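Local coordinates for 7,8-dihydro-6-hydroxymethylpterin pyrophosphokinase-dihydropteroate synthase (Plasmodium falciparum, PDB 6JWS), which probably carries out two successive steps of folate biosynthesis, pyrophosphorylating 6-hydroxymethyl-7,8-dihydropterin with ATP and then condensing the product with 4-aminobenzoate to give 7,8-dihydropteroate, at residues V377-I382 / D474-I479; N487-C492 / D496-L501; C107-T112 / V169-V174. The protein carries 1 engineered substitution. One frame throughout, in Å; residues are numbered along the deposited sequence.

Contact 1 of 3, residues V377-I382 / D474-I479; sequences VLKDRI and DAKPII
L378 and K379 meet I478 through aliphatic atoms alone, with no flat group taking part. The end of I478 does most of the work. Its CD1 comes within 3.7 Å of L378 CB, with the two side chains crossing at about a right angle, and the same I478 CD1 methyl lies 4.0 Å from K379 CB. The K379 chain runs past I478 in the opposite direction, its CD also skirting I478 CG1. With CG anti to the backbone N (chi1 -174°) and the rest of the chain extended, K379 carries its ammonium group beyond the isoleucine to the loop at 476-477. Two waters meet it there. K379 NZ donates to the first at 2.7 Å, and this water donates in turn to P477 O at 2.9 Å. The second accepts from K379 NZ at 2.9 Å and from K476 NZ at 2.8 Å; lying between two like charges, K379 NZ and K476 NZ, which are 4.6 Å apart, it probably eases their repulsion. The carbonyl of K379 is held by R571 NH2. I500 also touches both L378 and I478, whereas I479 turns to helix 448-464 on the outer side. The contact thus sets the turn between strands 372-377 and 382-384, part of the antiparallel sheet of the kinase half, against the start of strand 478-482, consistent with the hairpin that lies under the N-terminal end of the TIM barrel in dihydropteroate synthases.

Contact 2 of 3, residues N487-C492 / D496-L501; sequences NVFKEC and DLVDIL
F489 and C492, on the helix of a beta-alpha-beta unit in the TIM barrel, lie over L497 and V498, which lead into the next strand, and over L501 within it; a Schellman motif with D496 at C-prime makes the turn between them. The F489 side chain has CG anti to the backbone N (chi1 -168°), which sends the ring from the helix toward the strand. L501 covers one of its faces: CB sits 4.0 Å from the centroid of the F489 ring, 27° off the normal, in a CH-pi contact, and CD1 lies above the same ring, displaced toward the rim. V498 approaches the ring obliquely, its CG2 reaching F489 CE1 at 3.8 Å. V498 CG2 also meets C492 CB at 3.6 Å, so V498 fills the angle between the phenylalanine and the cysteine one turn further along. Beyond the two segments, I481, I513 and L516 also touch F489, and L456 of helix 448-464 touches both C492 and V498, extending the apolar packing between the strands and helices of the barrel. L497 closes the helix end, its CB packing 3.6 Å from C492 O. The same carbonyl oxygen accepts the Schellman hydrogen bond: L497 N lies 2.8 Å from C492 O, the N-H...O angle nearly straight at 170° and the donor tilted out of the carbonyl plane.

Contact 3 of 3, residues C107-T112 / V169-V174; sequences CEEYET and VVKTFV
The helical turn that brings C107, E109 and Y110 up to V169 and K171 is closed by T112 N donating to E108 O at 2.8 Å, the shortest sound polar bond here, with E111 N to C107 O following at 3.0 Å. C107 occupies the N-cap position, and its sulfur receives a weak bond from Y110 N. The place of that sulfur is doubtful, because the end of K171 is modelled too close to it, and the detail of this pair carries little weight. K171 leaves the strand with CG anti to the backbone N and bends at chi3 (-96°) toward the start of the helix, though the exact place of its end is uncertain. There E109 is itself bent at chi2 (89°); as modelled, E109 OE1 lies 3.6 Å from K171 CE and the opposite charges stay beyond salt-bridge distance. With the lysine end uncertain, any attraction can only be called possible. A sound apolar contact is made by Y110 and V169, which cross at about a right angle, V169 CG1 lying 3.8 Å from Y110 CE1 and approaching the ring obliquely. The phenol oxygen of Y110 is hydrogen-bonded to N50 ND2, which fixes the far end of the ring. The side chain of K171 is about 9 Å from the bound calcium, whose site comprises E42, G46 and E99. Helix 108-114 rests on one face of the antiparallel kinase sheet, over strand 163-172, with I17 of strand 16-24 touching E109 and I49 of strand 46-57 touching C107 and Y110.

Contact 3 comes first along the chain and closes before contact 1 opens, which in turn closes before contact 2. Contacts 1 and 2, with centres 15 Å apart, are directly joined: strands 478-482 and 500-503 are neighbours in the parallel barrel sheet, and D499 OD2 and I500 N probably hydrogen-bond with the backbone of I479. Contact 3 stands well apart, its centre 33 Å from contact 1 and 31 Å from contact 2. Even so, its strand 163-172 belongs to the same antiparallel sheet as strand 372-377, which leads into contact 1. Contact 1 thus lies where the kinase sheet meets the synthase barrel, with contacts 2 and 3 in the separate catalytic halves.

Contact 1 of 3, residues V377-I382 / D474-I479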
loop_
_atom_site.group_PDB
_atom_site.type_symbol
_atom_site.label_atom_id
_atom_site.label_comp_id
_atom_site.label_asym_id
_atom_site.label_seq_id
_atom_site.Cartn_x
_atom_site.Cartn_y
_atom_site.Cartn_z
ATOM N N VAL B 377 -19.124 -10.138 -13.795
ATOM C CA VAL B 377 -19.918 -11.243 -13.254
ATOM C C VAL B 377 -19.114 -12.548 -13.260
ATOM O O VAL B 377 -18.553 -12.944 -14.285
ATOM C CB VAL B 377 -21.276 -11.393 -13.973
ATOM C CG1 VAL B 377 -22.077 -12.584 -13.460
ATOM C CG2 VAL B 377 -22.112 -10.129 -13.855
ATOM N N LEU B 378 -19.028 -13.196 -12.097
ATOM C CA LEU B 378 -18.322 -14.466 -11.988
ATOM C C LEU B 378 -19.274 -15.627 -12.245
ATOM O O LEU B 378 -18.917 -16.601 -12.907
ATOM C CB LEU B 378 -17.716 -14.588 -10.589
ATOM C CG LEU B 378 -16.506 -13.698 -10.330
ATOM C CD1 LEU B 378 -16.088 -13.759 -8.868
ATOM C CD2 LEU B 378 -15.354 -14.093 -11.252
ATOM N N LYS B 379 -20.469 -15.544 -11.656
ATOM C CA LYS B 379 -21.426 -16.631 -11.772
ATOM C C LYS B 379 -22.780 -16.058 -12.186
ATOM O O LYS B 379 -23.094 -16.004 -13.377
ATOM C CB LYS B 379 -21.438 -17.467 -10.485
ATOM C CG LYS B 379 -22.305 -18.721 -10.532
ATOM C CD LYS B 379 -22.496 -19.405 -9.175
ATOM C CE LYS B 379 -23.635 -20.410 -9.200
ATOM N NZ LYS B 379 -23.546 -21.405 -8.102
ATOM N N ASP B 380 -23.545 -15.578 -11.201
ATOM C CA ASP B 380 -24.882 -15.062 -11.449
ATOM C C ASP B 380 -25.143 -13.816 -10.599
ATOM O O ASP B 380 -26.270 -13.338 -10.548
ATOM C CB ASP B 380 -25.948 -16.160 -11.298
ATOM C CG ASP B 380 -25.930 -16.925 -9.979
ATOM O OD1 ASP B 380 -25.356 -16.405 -8.986
ATOM O OD2 ASP B 380 -26.500 -18.055 -9.944
ATOM N N ARG B 381 -24.100 -13.283 -9.952
ATOM C CA ARG B 381 -24.234 -12.116 -9.094
ATOM C C ARG B 381 -23.308 -10.982 -9.551
ATOM O O ARG B 381 -22.252 -11.198 -10.154
ATOM C CB ARG B 381 -23.965 -12.526 -7.640
ATOM C CG ARG B 381 -25.203 -12.633 -6.762
ATOM C CD ARG B 381 -26.284 -13.619 -7.169
ATOM N NE ARG B 381 -27.627 -13.070 -6.979
ATOM C CZ ARG B 381 -28.767 -13.775 -6.975
ATOM N NH1 ARG B 381 -28.752 -15.092 -7.130
ATOM N NH2 ARG B 381 -29.923 -13.156 -6.791
ATOM N N ILE B 382 -23.723 -9.755 -9.226
ATOM C CA ILE B 382 -22.963 -8.522 -9.395
ATOM C C ILE B 382 -21.693 -8.536 -8.533
ATOM O O ILE B 382 -21.756 -8.795 -7.332
ATOM C CB ILE B 382 -23.883 -7.350 -9.000
ATOM C CG1 ILE B 382 -24.956 -7.093 -10.055
ATOM C CG2 ILE B 382 -23.117 -6.083 -8.652
ATOM C CD1 ILE B 382 -26.021 -6.138 -9.543
ATOM N N ASP B 474 -26.872 -19.917 -0.160
ATOM C CA ASP B 474 -26.089 -19.188 -1.147
ATOM C C ASP B 474 -24.616 -19.116 -0.739
ATOM O O ASP B 474 -23.896 -18.218 -1.176
ATOM C CB ASP B 474 -26.708 -17.821 -1.475
ATOM C CG ASP B 474 -26.862 -16.891 -0.280
ATOM O OD1 ASP B 474 -25.851 -16.644 0.414
ATOM O OD2 ASP B 474 -27.995 -16.412 -0.056
ATOM N N ALA B 475 -24.166 -20.077 0.081
ATOM C CA ALA B 475 -22.768 -20.154 0.483
ATOM C C ALA B 475 -21.966 -21.002 -0.513
ATOM O O ALA B 475 -20.820 -21.368 -0.241
ATOM C CB ALA B 475 -22.662 -20.680 1.896
ATOM N N LYS B 476 -22.570 -21.295 -1.676
ATOM C CA LYS B 476 -21.959 -22.205 -2.632
ATOM C C LYS B 476 -20.785 -21.516 -3.321
ATOM O O LYS B 476 -20.929 -20.407 -3.827
ATOM C CB LYS B 476 -22.963 -22.750 -3.654
ATOM C CG LYS B 476 -22.446 -23.950 -4.438
ATOM C CD LYS B 476 -23.430 -24.487 -5.451
ATOM C CE LYS B 476 -22.967 -25.773 -6.098
ATOM N NZ LYS B 476 -23.628 -25.981 -7.407
ATOM N N PRO B 477 -19.588 -22.148 -3.331
ATOM C CA PRO B 477 -18.438 -21.595 -4.033
ATOM C C PRO B 477 -18.672 -21.713 -5.532
ATOM O O PRO B 477 -19.370 -22.604 -5.999
ATOM C CB PRO B 477 -17.243 -22.439 -3.572
ATOM C CG PRO B 477 -17.870 -23.745 -3.130
ATOM C CD PRO B 477 -19.274 -23.417 -2.656
ATOM N N ILE B 478 -18.145 -20.727 -6.251
ATOM C CA ILE B 478 -18.095 -20.723 -7.696
ATOM C C ILE B 478 -17.024 -21.734 -8.078
ATOM O O ILE B 478 -16.005 -21.847 -7.391
ATOM C CB ILE B 478 -17.779 -19.281 -8.132
ATOM C CG1 ILE B 478 -18.799 -18.311 -7.519
ATOM C CG2 ILE B 478 -17.706 -19.162 -9.639
ATOM C CD1 ILE B 478 -18.540 -16.846 -7.799
ATOM N N ILE B 479 -17.287 -22.504 -9.140
ATOM C CA ILE B 479 -16.344 -23.521 -9.581
ATOM C C ILE B 479 -15.740 -23.105 -10.919
ATOM O O ILE B 479 -16.454 -22.891 -11.903
ATOM C CB ILE B 479 -17.002 -24.919 -9.666
ATOM C CG1 ILE B 479 -17.629 -25.357 -8.335
ATOM C CG2 ILE B 479 -16.014 -25.957 -10.167
ATOM C CD1 ILE B 479 -16.675 -25.266 -7.163
HETATM O O HOH W 1 -21.375 -22.968 -8.126
HETATM O O HOH W 2 -25.065 -23.821 -8.389
#

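Contact 2 of 3, residues N487-C492 / D496-L501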
loop_
_atom_site.group_PDB
_atom_site.type_symbol
_atom_site.label_atom_id
_atom_site.label_comp_id
_atom_site.label_asym_id
_atom_site.label_seq_id
_atom_site.Cartn_x
_atom_site.Cartn_y
_atom_site.Cartn_z
ATOM N N ASN B 487 -13.918 -30.962 -25.121
ATOM C CA ASN B 487 -14.709 -32.108 -24.681
ATOM C C ASN B 487 -14.879 -32.109 -23.165
ATOM O O ASN B 487 -15.971 -32.376 -22.665
ATOM C CB ASN B 487 -14.180 -33.439 -25.227
ATOM C CG ASN B 487 -14.619 -33.648 -26.664
ATOM O OD1 ASN B 487 -15.632 -33.105 -27.089
ATOM N ND2 ASN B 487 -13.857 -34.397 -27.440
ATOM N N VAL B 488 -13.807 -31.779 -22.441
ATOM C CA VAL B 488 -13.859 -31.726 -20.989
ATOM C C VAL B 488 -14.835 -30.629 -20.574
ATOM O O VAL B 488 -15.777 -30.887 -19.823
ATOM C CB VAL B 488 -12.450 -31.542 -20.382
ATOM C CG1 VAL B 488 -12.500 -31.127 -18.912
ATOM C CG2 VAL B 488 -11.602 -32.803 -20.555
ATOM N N PHE B 489 -14.652 -29.417 -21.118
ATOM C CA PHE B 489 -15.523 -28.321 -20.737
ATOM C C PHE B 489 -16.982 -28.646 -21.049
ATOM O O PHE B 489 -17.849 -28.319 -20.243
ATOM C CB PHE B 489 -15.116 -26.971 -21.346
ATOM C CG PHE B 489 -15.852 -25.794 -20.721
ATOM C CD1 PHE B 489 -15.683 -25.477 -19.381
ATOM C CD2 PHE B 489 -16.714 -25.002 -21.467
ATOM C CE1 PHE B 489 -16.356 -24.406 -18.803
ATOM C CE2 PHE B 489 -17.354 -23.907 -20.897
ATOM C CZ PHE B 489 -17.195 -23.623 -19.561
ATOM N N LYS B 490 -17.249 -29.253 -22.221
ATOM C CA LYS B 490 -18.612 -29.585 -22.626
ATOM C C LYS B 490 -19.292 -30.522 -21.617
ATOM O O LYS B 490 -20.417 -30.284 -21.199
ATOM C CB LYS B 490 -18.647 -30.155 -24.052
ATOM C CG LYS B 490 -20.042 -30.493 -24.563
ATOM C CD LYS B 490 -20.078 -30.927 -26.028
ATOM C CE LYS B 490 -21.330 -31.702 -26.397
ATOM N NZ LYS B 490 -22.564 -31.040 -25.906
ATOM N N GLU B 491 -18.601 -31.573 -21.193
ATOM C CA GLU B 491 -19.208 -32.523 -20.270
ATOM C C GLU B 491 -19.482 -31.831 -18.933
ATOM O O GLU B 491 -20.456 -32.156 -18.265
ATOM C CB GLU B 491 -18.318 -33.759 -20.091
ATOM C CG GLU B 491 -18.999 -34.883 -19.319
ATOM C CD GLU B 491 -18.149 -36.099 -18.977
ATOM O OE1 GLU B 491 -16.967 -36.145 -19.366
ATOM O OE2 GLU B 491 -18.664 -36.992 -18.291
ATOM N N CYS B 492 -18.639 -30.858 -18.562
ATOM C CA CYS B 492 -18.816 -30.162 -17.297
ATOM C C CYS B 492 -20.034 -29.251 -17.349
ATOM O O CYS B 492 -20.831 -29.268 -16.421
ATOM C CB CYS B 492 -17.584 -29.367 -16.899
ATOM S SG CYS B 492 -16.189 -30.429 -16.461
ATOM N N ASP B 496 -23.681 -29.402 -15.364
ATOM C CA ASP B 496 -23.714 -28.303 -14.401
ATOM C C ASP B 496 -22.664 -28.496 -13.310
ATOM O O ASP B 496 -22.939 -28.327 -12.126
ATOM C CB ASP B 496 -25.124 -28.031 -13.858
ATOM C CG ASP B 496 -26.053 -27.406 -14.893
ATOM O OD1 ASP B 496 -26.688 -28.172 -15.663
ATOM O OD2 ASP B 496 -26.124 -26.147 -14.947
ATOM N N LEU B 497 -21.439 -28.823 -13.722
ATOM C CA LEU B 497 -20.398 -29.106 -12.748
ATOM C C LEU B 497 -19.546 -27.863 -12.487
ATOM O O LEU B 497 -18.791 -27.867 -11.521
ATOM C CB LEU B 497 -19.541 -30.293 -13.232
ATOM C CG LEU B 497 -20.299 -31.608 -13.465
ATOM C CD1 LEU B 497 -19.353 -32.723 -13.869
ATOM C CD2 LEU B 497 -21.068 -32.017 -12.217
ATOM N N VAL B 498 -19.662 -26.832 -13.342
ATOM C CA VAL B 498 -18.737 -25.708 -13.319
ATOM C C VAL B 498 -19.464 -24.410 -13.664
ATOM O O VAL B 498 -20.493 -24.437 -14.341
ATOM C CB VAL B 498 -17.509 -25.919 -14.238
ATOM C CG1 VAL B 498 -16.704 -27.143 -13.837
ATOM C CG2 VAL B 498 -17.882 -25.975 -15.718
ATOM N N ASP B 499 -18.873 -23.284 -13.231
ATOM C CA ASP B 499 -19.319 -21.943 -13.568
ATOM C C ASP B 499 -18.376 -21.218 -14.533
ATOM O O ASP B 499 -18.835 -20.395 -15.309
ATOM C CB ASP B 499 -19.442 -21.115 -12.294
ATOM C CG ASP B 499 -20.345 -21.826 -11.317
ATOM O OD1 ASP B 499 -21.535 -22.020 -11.690
ATOM O OD2 ASP B 499 -19.833 -22.237 -10.229
ATOM N N ILE B 500 -17.063 -21.454 -14.447
ATOM C CA ILE B 500 -16.096 -20.581 -15.102
ATOM C C ILE B 500 -15.126 -21.436 -15.914
ATOM O O ILE B 500 -14.616 -22.424 -15.397
ATOM C CB ILE B 500 -15.329 -19.722 -14.062
ATOM C CG1 ILE B 500 -16.228 -18.670 -13.406
ATOM C CG2 ILE B 500 -14.091 -19.071 -14.695
ATOM C CD1 ILE B 500 -15.611 -17.950 -12.224
ATOM N N LEU B 501 -14.896 -21.060 -17.180
ATOM C CA LEU B 501 -13.774 -21.600 -17.933
ATOM C C LEU B 501 -12.504 -20.801 -17.604
ATOM O O LEU B 501 -12.450 -19.581 -17.754
ATOM C CB LEU B 501 -14.095 -21.588 -19.435
ATOM C CG LEU B 501 -12.934 -21.950 -20.381
ATOM C CD1 LEU B 501 -12.456 -23.387 -20.166
ATOM C CD2 LEU B 501 -13.335 -21.775 -21.837
#

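Contact 3 of 3, residues C107-T112 / V169-V174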
loop_
_atom_site.group_PDB
_atom_site.type_symbol
_atom_site.label_atom_id
_atom_site.label_comp_id
_atom_site.label_asym_id
_atom_site.label_seq_id
_atom_site.Cartn_x
_atom_site.Cartn_y
_atom_site.Cartn_z
ATOM N N CYS B 107 -17.086 -8.831 -39.187
ATOM C CA CYS B 107 -18.439 -8.565 -39.623
ATOM C C CYS B 107 -18.450 -7.255 -40.404
ATOM O O CYS B 107 -18.417 -6.178 -39.812
ATOM C CB CYS B 107 -19.363 -8.513 -38.417
ATOM S SG CYS B 107 -21.009 -7.903 -38.840
ATOM N N GLU B 108 -18.504 -7.385 -41.740
ATOM C CA GLU B 108 -18.355 -6.281 -42.681
ATOM C C GLU B 108 -19.413 -5.199 -42.458
ATOM O O GLU B 108 -19.089 -4.016 -42.523
ATOM C CB GLU B 108 -18.366 -6.783 -44.130
ATOM C CG GLU B 108 -17.391 -7.926 -44.400
ATOM C CD GLU B 108 -15.894 -7.628 -44.460
ATOM O OE1 GLU B 108 -15.504 -6.438 -44.370
ATOM O OE2 GLU B 108 -15.108 -8.597 -44.604
ATOM N N GLU B 109 -20.668 -5.594 -42.211
ATOM C CA GLU B 109 -21.727 -4.624 -41.968
ATOM C C GLU B 109 -21.432 -3.805 -40.704
ATOM O O GLU B 109 -21.793 -2.628 -40.631
ATOM C CB GLU B 109 -23.108 -5.290 -41.900
ATOM C CG GLU B 109 -23.612 -5.814 -43.243
ATOM C CD GLU B 109 -23.216 -7.246 -43.581
ATOM O OE1 GLU B 109 -22.727 -7.948 -42.674
ATOM O OE2 GLU B 109 -23.396 -7.662 -44.753
ATOM N N TYR B 110 -20.797 -4.446 -39.704
ATOM C CA TYR B 110 -20.381 -3.748 -38.498
ATOM C C TYR B 110 -19.280 -2.760 -38.853
ATOM O O TYR B 110 -19.326 -1.622 -38.406
ATOM C CB TYR B 110 -19.896 -4.721 -37.419
ATOM C CG TYR B 110 -19.513 -4.113 -36.087
ATOM C CD1 TYR B 110 -20.305 -3.152 -35.475
ATOM C CD2 TYR B 110 -18.378 -4.533 -35.407
ATOM C CE1 TYR B 110 -19.974 -2.617 -34.239
ATOM C CE2 TYR B 110 -18.041 -4.018 -34.166
ATOM C CZ TYR B 110 -18.838 -3.053 -33.579
ATOM O OH TYR B 110 -18.514 -2.532 -32.357
ATOM N N GLU B 111 -18.306 -3.214 -39.650
ATOM C CA GLU B 111 -17.170 -2.407 -40.077
ATOM C C GLU B 111 -17.697 -1.148 -40.772
ATOM O O GLU B 111 -17.234 -0.035 -40.513
ATOM C CB GLU B 111 -16.235 -3.269 -40.937
ATOM C CG GLU B 111 -15.442 -2.506 -41.998
ATOM C CD GLU B 111 -15.513 -3.018 -43.440
ATOM O OE1 GLU B 111 -16.537 -2.750 -44.131
ATOM O OE2 GLU B 111 -14.538 -3.675 -43.886
ATOM N N THR B 112 -18.714 -1.353 -41.617
ATOM C CA THR B 112 -19.335 -0.313 -42.416
ATOM C C THR B 112 -19.998 0.699 -41.487
ATOM O O THR B 112 -19.817 1.901 -41.648
ATOM C CB THR B 112 -20.287 -0.954 -43.435
ATOM O OG1 THR B 112 -19.446 -1.557 -44.419
ATOM C CG2 THR B 112 -21.227 0.029 -44.101
ATOM N N VAL B 169 -24.464 -4.280 -29.377
ATOM C CA VAL B 169 -24.602 -4.098 -30.812
ATOM C C VAL B 169 -25.172 -5.389 -31.402
ATOM O O VAL B 169 -24.702 -6.489 -31.086
ATOM C CB VAL B 169 -23.267 -3.710 -31.473
ATOM C CG1 VAL B 169 -23.403 -3.582 -32.979
ATOM C CG2 VAL B 169 -22.643 -2.448 -30.875
ATOM N N VAL B 170 -26.208 -5.238 -32.241
ATOM C CA VAL B 170 -26.916 -6.333 -32.888
ATOM C C VAL B 170 -26.780 -6.192 -34.404
ATOM O O VAL B 170 -27.004 -5.119 -34.973
ATOM C CB VAL B 170 -28.395 -6.378 -32.448
ATOM C CG1 VAL B 170 -29.118 -7.591 -33.000
ATOM C CG2 VAL B 170 -28.517 -6.401 -30.938
ATOM N N LYS B 171 -26.370 -7.285 -35.056
ATOM C CA LYS B 171 -26.541 -7.417 -36.498
ATOM C C LYS B 171 -27.920 -8.037 -36.704
ATOM O O LYS B 171 -28.155 -9.166 -36.265
ATOM C CB LYS B 171 -25.382 -8.213 -37.099
ATOM C CG LYS B 171 -25.413 -8.500 -38.598
ATOM C CD LYS B 171 -24.521 -9.712 -38.963
ATOM C CE LYS B 171 -23.111 -9.395 -39.439
ATOM N NZ LYS B 171 -22.173 -10.532 -39.228
ATOM N N THR B 172 -28.841 -7.246 -37.287
ATOM C CA THR B 172 -30.267 -7.552 -37.247
ATOM C C THR B 172 -30.837 -7.772 -38.648
ATOM O O THR B 172 -30.357 -7.214 -39.634
ATOM C CB THR B 172 -31.044 -6.519 -36.416
ATOM O OG1 THR B 172 -32.285 -7.119 -36.052
ATOM C CG2 THR B 172 -31.299 -5.208 -37.127
ATOM N N PHE B 173 -31.878 -8.606 -38.708
ATOM C CA PHE B 173 -32.545 -8.945 -39.963
ATOM C C PHE B 173 -33.824 -8.118 -40.095
ATOM O O PHE B 173 -34.472 -8.127 -41.144
ATOM C CB PHE B 173 -32.815 -10.456 -40.055
ATOM C CG PHE B 173 -33.244 -11.102 -38.761
ATOM C CD1 PHE B 173 -34.440 -10.748 -38.147
ATOM C CD2 PHE B 173 -32.435 -12.045 -38.132
ATOM C CE1 PHE B 173 -34.824 -11.327 -36.944
ATOM C CE2 PHE B 173 -32.822 -12.627 -36.929
ATOM C CZ PHE B 173 -34.020 -12.276 -36.338
ATOM N N VAL B 174 -34.180 -7.414 -39.011
ATOM C CA VAL B 174 -35.339 -6.540 -38.990
ATOM C C VAL B 174 -35.076 -5.372 -39.935
ATOM O O VAL B 174 -33.940 -4.924 -40.058
ATOM C CB VAL B 174 -35.683 -6.105 -37.556
ATOM C CG1 VAL B 174 -36.802 -5.081 -37.530
ATOM C CG2 VAL B 174 -36.062 -7.309 -36.710
#